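Local coordinates for protein PmoD (Methylocystis sp. ATCC 49242, PDB 6CPD) that binds copper in its periplasmic cupredoxin-like domain and probably serves copper handling in methane-oxidizing bacteria, at residues R51-P63 and L75-S89. Residues are numbered along the deposited sequence; the frame is centred on the assembly and turned at random.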
loop_
_atom_site.group_PDB
_atom_site.type_symbol
_atom_site.label_atom_id
_atom_site.label_comp_id
_atom_site.label_asym_id
_atom_site.label_seq_id
_atom_site.Cartn_x
_atom_site.Cartn_y
_atom_site.Cartn_z
ATOM N N ARG B 51 17.470 -6.666 -7.238
ATOM C CA ARG B 51 18.514 -6.704 -6.219
ATOM C C ARG B 51 19.887 -6.359 -6.795
ATOM O O ARG B 51 20.826 -6.079 -6.054
ATOM C CB ARG B 51 18.568 -8.077 -5.542
ATOM C CG ARG B 51 17.368 -8.402 -4.673
ATOM C CD ARG B 51 17.501 -9.808 -4.096
ATOM N NE ARG B 51 16.278 -10.267 -3.442
ATOM C CZ ARG B 51 16.061 -11.526 -3.073
ATOM N NH1 ARG B 51 16.985 -12.451 -3.294
ATOM N NH2 ARG B 51 14.921 -11.861 -2.484
ATOM N N ASP B 52 20.006 -6.407 -8.115
ATOM C CA ASP B 52 21.279 -6.135 -8.766
ATOM C C ASP B 52 21.242 -4.725 -9.366
ATOM O O ASP B 52 22.138 -4.341 -10.114
ATOM C CB ASP B 52 21.560 -7.196 -9.837
ATOM C CG ASP B 52 23.044 -7.383 -10.116
ATOM O OD1 ASP B 52 23.812 -6.404 -10.037
ATOM O OD2 ASP B 52 23.445 -8.531 -10.411
ATOM N N LEU B 53 20.176 -3.977 -9.071
ATOM C CA LEU B 53 19.983 -2.634 -9.629
ATOM C C LEU B 53 20.221 -1.538 -8.599
ATOM O O LEU B 53 19.676 -1.592 -7.495
ATOM C CB LEU B 53 18.578 -2.464 -10.198
ATOM C CG LEU B 53 18.180 -3.295 -11.412
ATOM C CD1 LEU B 53 16.805 -2.835 -11.884
ATOM C CD2 LEU B 53 19.210 -3.138 -12.505
ATOM N N PRO B 54 21.023 -0.531 -8.973
ATOM C CA PRO B 54 21.235 0.628 -8.109
ATOM C C PRO B 54 19.908 1.289 -7.769
ATOM O O PRO B 54 19.088 1.538 -8.655
ATOM C CB PRO B 54 22.132 1.545 -8.953
ATOM C CG PRO B 54 22.844 0.617 -9.900
ATOM C CD PRO B 54 21.823 -0.453 -10.211
ATOM N N LEU B 55 19.696 1.529 -6.482
ATOM C CA LEU B 55 18.468 2.136 -6.010
ATOM C C LEU B 55 18.798 3.315 -5.091
ATOM O O LEU B 55 19.517 3.183 -4.099
ATOM C CB LEU B 55 17.616 1.080 -5.305
ATOM C CG LEU B 55 16.227 1.393 -4.754
ATOM C CD1 LEU B 55 15.465 0.082 -4.606
ATOM C CD2 LEU B 55 16.306 2.101 -3.410
ATOM N N GLU B 56 18.274 4.479 -5.440
ATOM C CA GLU B 56 18.503 5.687 -4.666
ATOM C C GLU B 56 17.197 6.123 -4.007
ATOM O O GLU B 56 16.122 5.981 -4.596
ATOM C CB GLU B 56 19.044 6.795 -5.567
ATOM C CG GLU B 56 19.059 8.173 -4.928
ATOM C CD GLU B 56 19.369 9.287 -5.920
ATOM O OE1 GLU B 56 19.280 9.052 -7.144
ATOM O OE2 GLU B 56 19.690 10.411 -5.470
ATOM N N LEU B 57 17.278 6.638 -2.786
ATOM C CA LEU B 57 16.081 7.161 -2.129
ATOM C C LEU B 57 16.323 8.592 -1.673
ATOM O O LEU B 57 17.317 8.877 -1.013
ATOM C CB LEU B 57 15.676 6.291 -0.926
ATOM C CG LEU B 57 14.566 6.875 -0.029
ATOM C CD1 LEU B 57 13.181 6.882 -0.701
ATOM C CD2 LEU B 57 14.511 6.162 1.328
ATOM N N ARG B 58 15.412 9.481 -2.035
ATOM C CA ARG B 58 15.416 10.835 -1.510
ATOM C C ARG B 58 14.036 11.191 -1.018
ATOM O O ARG B 58 13.065 11.119 -1.768
ATOM C CB ARG B 58 15.900 11.827 -2.564
ATOM C CG ARG B 58 15.871 13.272 -2.064
ATOM C CD ARG B 58 16.223 14.250 -3.149
ATOM N NE ARG B 58 17.672 14.376 -3.261
ATOM C CZ ARG B 58 18.331 14.527 -4.398
ATOM N NH1 ARG B 58 17.672 14.546 -5.541
ATOM N NH2 ARG B 58 19.647 14.641 -4.390
ATOM N N ILE B 59 13.936 11.570 0.248
ATOM C CA ILE B 59 12.648 12.023 0.759
ATOM C C ILE B 59 12.671 13.545 0.806
ATOM O O ILE B 59 13.571 14.139 1.395
ATOM C CB ILE B 59 12.351 11.433 2.149
ATOM C CG1 ILE B 59 12.261 9.909 2.061
ATOM C CG2 ILE B 59 11.038 12.018 2.724
ATOM C CD1 ILE B 59 12.031 9.238 3.413
ATOM N N ILE B 60 11.707 14.171 0.146
ATOM C CA ILE B 60 11.635 15.633 0.120
ATOM C C ILE B 60 10.343 16.146 0.726
ATOM O O ILE B 60 9.316 15.451 0.753
ATOM C CB ILE B 60 11.720 16.199 -1.318
ATOM C CG1 ILE B 60 10.544 15.680 -2.158
ATOM C CG2 ILE B 60 13.053 15.825 -1.980
ATOM C CD1 ILE B 60 10.412 16.360 -3.506
ATOM N N ARG B 61 10.403 17.378 1.214
ATOM C CA ARG B 61 9.199 18.130 1.508
ATOM C C ARG B 61 8.498 18.352 0.176
ATOM O O ARG B 61 9.138 18.677 -0.828
ATOM C CB ARG B 61 9.551 19.458 2.209
ATOM C CG ARG B 61 10.270 19.204 3.540
ATOM C CD ARG B 61 10.823 20.454 4.189
ATOM N NE ARG B 61 12.057 20.932 3.568
ATOM C CZ ARG B 61 13.279 20.482 3.846
ATOM N NH1 ARG B 61 13.460 19.512 4.737
ATOM N NH2 ARG B 61 14.331 21.006 3.228
ATOM N N ASP B 62 7.189 18.133 0.158
ATOM C CA ASP B 62 6.397 18.272 -1.054
ATOM C C ASP B 62 6.215 19.767 -1.363
ATOM O O ASP B 62 5.627 20.479 -0.562
ATOM C CB ASP B 62 5.034 17.592 -0.873
ATOM C CG ASP B 62 4.260 17.444 -2.192
ATOM O OD1 ASP B 62 4.525 18.208 -3.153
ATOM O OD2 ASP B 62 3.373 16.558 -2.258
ATOM N N PRO B 63 6.747 20.255 -2.502
ATOM C CA PRO B 63 6.574 21.691 -2.781
ATOM C C PRO B 63 5.207 22.036 -3.373
ATOM O O PRO B 63 4.935 23.223 -3.591
ATOM C CB PRO B 63 7.685 21.980 -3.804
ATOM C CG PRO B 63 7.807 20.678 -4.578
ATOM C CD PRO B 63 7.556 19.576 -3.538
ATOM N N LEU B 75 16.432 20.095 -5.620
ATOM C CA LEU B 75 16.023 18.931 -4.856
ATOM C C LEU B 75 16.680 18.943 -3.482
ATOM O O LEU B 75 16.057 18.565 -2.498
ATOM C CB LEU B 75 16.352 17.649 -5.619
ATOM C CG LEU B 75 15.327 17.275 -6.693
ATOM C CD1 LEU B 75 15.817 16.117 -7.545
ATOM C CD2 LEU B 75 13.980 16.921 -6.065
ATOM N N ASP B 76 17.938 19.376 -3.411
ATOM C CA ASP B 76 18.636 19.421 -2.125
ATOM C C ASP B 76 17.968 20.384 -1.129
ATOM O O ASP B 76 17.870 20.088 0.067
ATOM C CB ASP B 76 20.103 19.811 -2.330
ATOM C CG ASP B 76 20.972 18.625 -2.730
ATOM O OD1 ASP B 76 20.578 17.465 -2.462
ATOM O OD2 ASP B 76 22.053 18.853 -3.315
ATOM N N ALA B 77 17.503 21.525 -1.629
ATOM C CA ALA B 77 16.804 22.511 -0.804
ATOM C C ALA B 77 15.574 21.918 -0.114
ATOM O O ALA B 77 15.166 22.365 0.960
ATOM C CB ALA B 77 16.399 23.716 -1.649
ATOM N N LEU B 78 14.971 20.926 -0.754
ATOM C CA LEU B 78 13.755 20.290 -0.248
ATOM C C LEU B 78 14.007 19.015 0.567
ATOM O O LEU B 78 13.068 18.420 1.103
ATOM C CB LEU B 78 12.835 19.955 -1.432
ATOM C CG LEU B 78 12.332 21.134 -2.273
ATOM C CD1 LEU B 78 11.635 20.652 -3.544
ATOM C CD2 LEU B 78 11.370 21.947 -1.422
ATOM N N THR B 79 15.265 18.599 0.687
ATOM C CA THR B 79 15.539 17.224 1.142
ATOM C C THR B 79 15.489 17.009 2.652
ATOM O O THR B 79 16.138 17.727 3.413
ATOM C CB THR B 79 16.903 16.758 0.619
ATOM O OG1 THR B 79 16.803 16.566 -0.796
ATOM C CG2 THR B 79 17.333 15.436 1.282
ATOM N N GLU B 80 14.714 16.006 3.069
ATOM C CA GLU B 80 14.662 15.554 4.466
ATOM C C GLU B 80 15.695 14.485 4.722
ATOM O O GLU B 80 16.331 14.451 5.771
ATOM C CB GLU B 80 13.290 14.982 4.829
ATOM C CG GLU B 80 12.232 16.002 5.078
ATOM C CD GLU B 80 12.390 16.707 6.419
ATOM O OE1 GLU B 80 13.042 16.148 7.330
ATOM O OE2 GLU B 80 11.838 17.821 6.554
ATOM N N LEU B 81 15.815 13.570 3.767
ATOM C CA LEU B 81 16.778 12.490 3.886
ATOM C C LEU B 81 17.209 12.037 2.505
ATOM O O LEU B 81 16.410 12.047 1.576
ATOM C CB LEU B 81 16.148 11.335 4.677
ATOM C CG LEU B 81 16.693 9.909 4.645
ATOM C CD1 LEU B 81 16.370 9.234 5.959
ATOM C CD2 LEU B 81 16.076 9.112 3.496
ATOM N N HIS B 82 18.457 11.610 2.378
ATOM C CA HIS B 82 18.973 11.154 1.091
ATOM C C HIS B 82 19.899 9.962 1.252
ATOM O O HIS B 82 20.900 10.046 1.948
ATOM C CB HIS B 82 19.709 12.282 0.366
ATOM C CG HIS B 82 20.142 11.916 -1.017
ATOM N ND1 HIS B 82 21.299 12.395 -1.590
ATOM C CD2 HIS B 82 19.569 11.111 -1.946
ATOM C CE1 HIS B 82 21.428 11.896 -2.808
ATOM N NE2 HIS B 82 20.387 11.117 -3.048
ATOM N N LEU B 83 19.543 8.843 0.624
ATOM C CA LEU B 83 20.435 7.693 0.547
ATOM C C LEU B 83 20.958 7.523 -0.871
ATOM O O LEU B 83 20.181 7.249 -1.783
ATOM C CB LEU B 83 19.736 6.403 0.967
ATOM C CG LEU B 83 19.034 6.219 2.300
ATOM C CD1 LEU B 83 18.639 4.748 2.369
ATOM C CD2 LEU B 83 19.926 6.607 3.469
ATOM N N PRO B 84 22.278 7.663 -1.062
ATOM C CA PRO B 84 22.862 7.476 -2.394
ATOM C C PRO B 84 22.560 6.102 -2.986
ATOM O O PRO B 84 22.350 5.134 -2.251
ATOM C CB PRO B 84 24.376 7.627 -2.147
ATOM C CG PRO B 84 24.478 8.445 -0.919
ATOM C CD PRO B 84 23.276 8.092 -0.068
ATOM N N ALA B 85 22.572 6.028 -4.311
ATOM C CA ALA B 85 22.258 4.801 -5.028
ATOM C C ALA B 85 23.156 3.645 -4.601
ATOM O O ALA B 85 24.357 3.817 -4.461
ATOM C CB ALA B 85 22.386 5.033 -6.530
ATOM N N LYS B 86 22.559 2.474 -4.382
ATOM C CA LYS B 86 23.311 1.268 -4.054
ATOM C C LYS B 86 22.461 0.041 -4.352
ATOM O O LYS B 86 21.234 0.119 -4.442
ATOM C CB LYS B 86 23.789 1.251 -2.598
ATOM C CG LYS B 86 22.701 1.076 -1.581
ATOM C CD LYS B 86 23.258 0.611 -0.248
ATOM C CE LYS B 86 23.743 -0.819 -0.330
ATOM N NZ LYS B 86 24.068 -1.367 1.014
ATOM N N LYS B 87 23.138 -1.080 -4.564
ATOM C CA LYS B 87 22.467 -2.349 -4.785
ATOM C C LYS B 87 22.101 -2.977 -3.441
ATOM O O LYS B 87 22.942 -3.083 -2.549
ATOM C CB LYS B 87 23.378 -3.276 -5.594
ATOM C CG LYS B 87 23.694 -2.717 -6.976
ATOM C CD LYS B 87 24.679 -3.581 -7.747
ATOM C CE LYS B 87 25.064 -2.904 -9.054
ATOM N NZ LYS B 87 25.903 -3.768 -9.922
ATOM N N TYR B 88 20.845 -3.388 -3.296
ATOM C CA TYR B 88 20.404 -4.072 -2.084
ATOM C C TYR B 88 20.237 -5.551 -2.354
ATOM O O TYR B 88 19.153 -6.014 -2.715
ATOM C CB TYR B 88 19.105 -3.468 -1.557
ATOM C CG TYR B 88 19.294 -2.048 -1.079
ATOM C CD1 TYR B 88 19.827 -1.787 0.178
ATOM C CD2 TYR B 88 18.978 -0.975 -1.896
ATOM C CE1 TYR B 88 20.021 -0.490 0.616
ATOM C CE2 TYR B 88 19.165 0.340 -1.462
ATOM C CZ TYR B 88 19.686 0.567 -0.205
ATOM O OH TYR B 88 19.877 1.858 0.226
ATOM N N SER B 89 21.326 -6.288 -2.163
ATOM C CA SER B 89 21.398 -7.693 -2.557
ATOM C C SER B 89 20.437 -8.581 -1.782
ATOM O O SER B 89 20.056 -9.642 -2.268
ATOM C CB SER B 89 22.825 -8.219 -2.390
ATOM O OG SER B 89 23.267 -8.053 -1.056
HETATM O O HOH W 1 18.740 -2.828 -5.524
HETATM O O HOH W 2 19.867 3.704 -1.585
HETATM O O HOH W 3 12.349 23.194 2.137
HETATM O O HOH W 4 16.102 19.352 6.084
HETATM O O HOH W 5 17.064 20.513 4.076
#
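Arg61 reaches across to the turn at Ala77-Glu80 and grips it with backbone and side chain together. Its backbone N donates to Leu78 O, and the same Leu78 O sits over the centre of the guanidinium face, 3.4 Å above the plane. A bend at chi3 (-77°) folds the chain back over that peptide, where Arg61 NH2 donates to Ala77 O at 2.8 Å and Arg61 NH1 forms a salt bridge with Glu80 OE2 at 3.0 Å. The carboxylate oxygen lies in the guanidinium plane but is itself met from above its own plane. Waters fill in around the rim, two of them linking the guanidinium to Thr79 O. A leucine in its place would probably leave Glu80 OE2 without its cationic mate and Ala77 O without its side-chain donor.

From here strands 55-61 and 79-86 pair antiparallel, and 79-86 is an edge strand of its five-stranded sheet within the chain in this cupredoxin-like fold; strand 103-112 flanks 55-61 on the other side. The ladder carries a classic beta bulge, with Glu80 N and, more weakly, Leu81 N both donating to Ile59 O, and the register slips again between Leu55 and Leu57.

Arg58 lies on the face carrying His82 and Thr79. Arg58 NH2 sits over one face of the His82 ring, toward its rim, 3.6 Å from His82 CE1, with the two planes 37° apart, while Leu75 CB packs over a guanidinium face. The main polar partner of NH2 is Glu72; Asp76 contributes charge alone, its OD1 well out of the guanidinium plane. His82 NE2 in turn donates to the anti lone pair of Glu56 OE2 at 2.6 Å, which fixes the ring's rotation. On the reverse face, Leu81 CD2 meets Leu57 CD2 and Ile59 CD1, each at 4.0 Å, facing strands 92-99 and 37-45 of the other sheet.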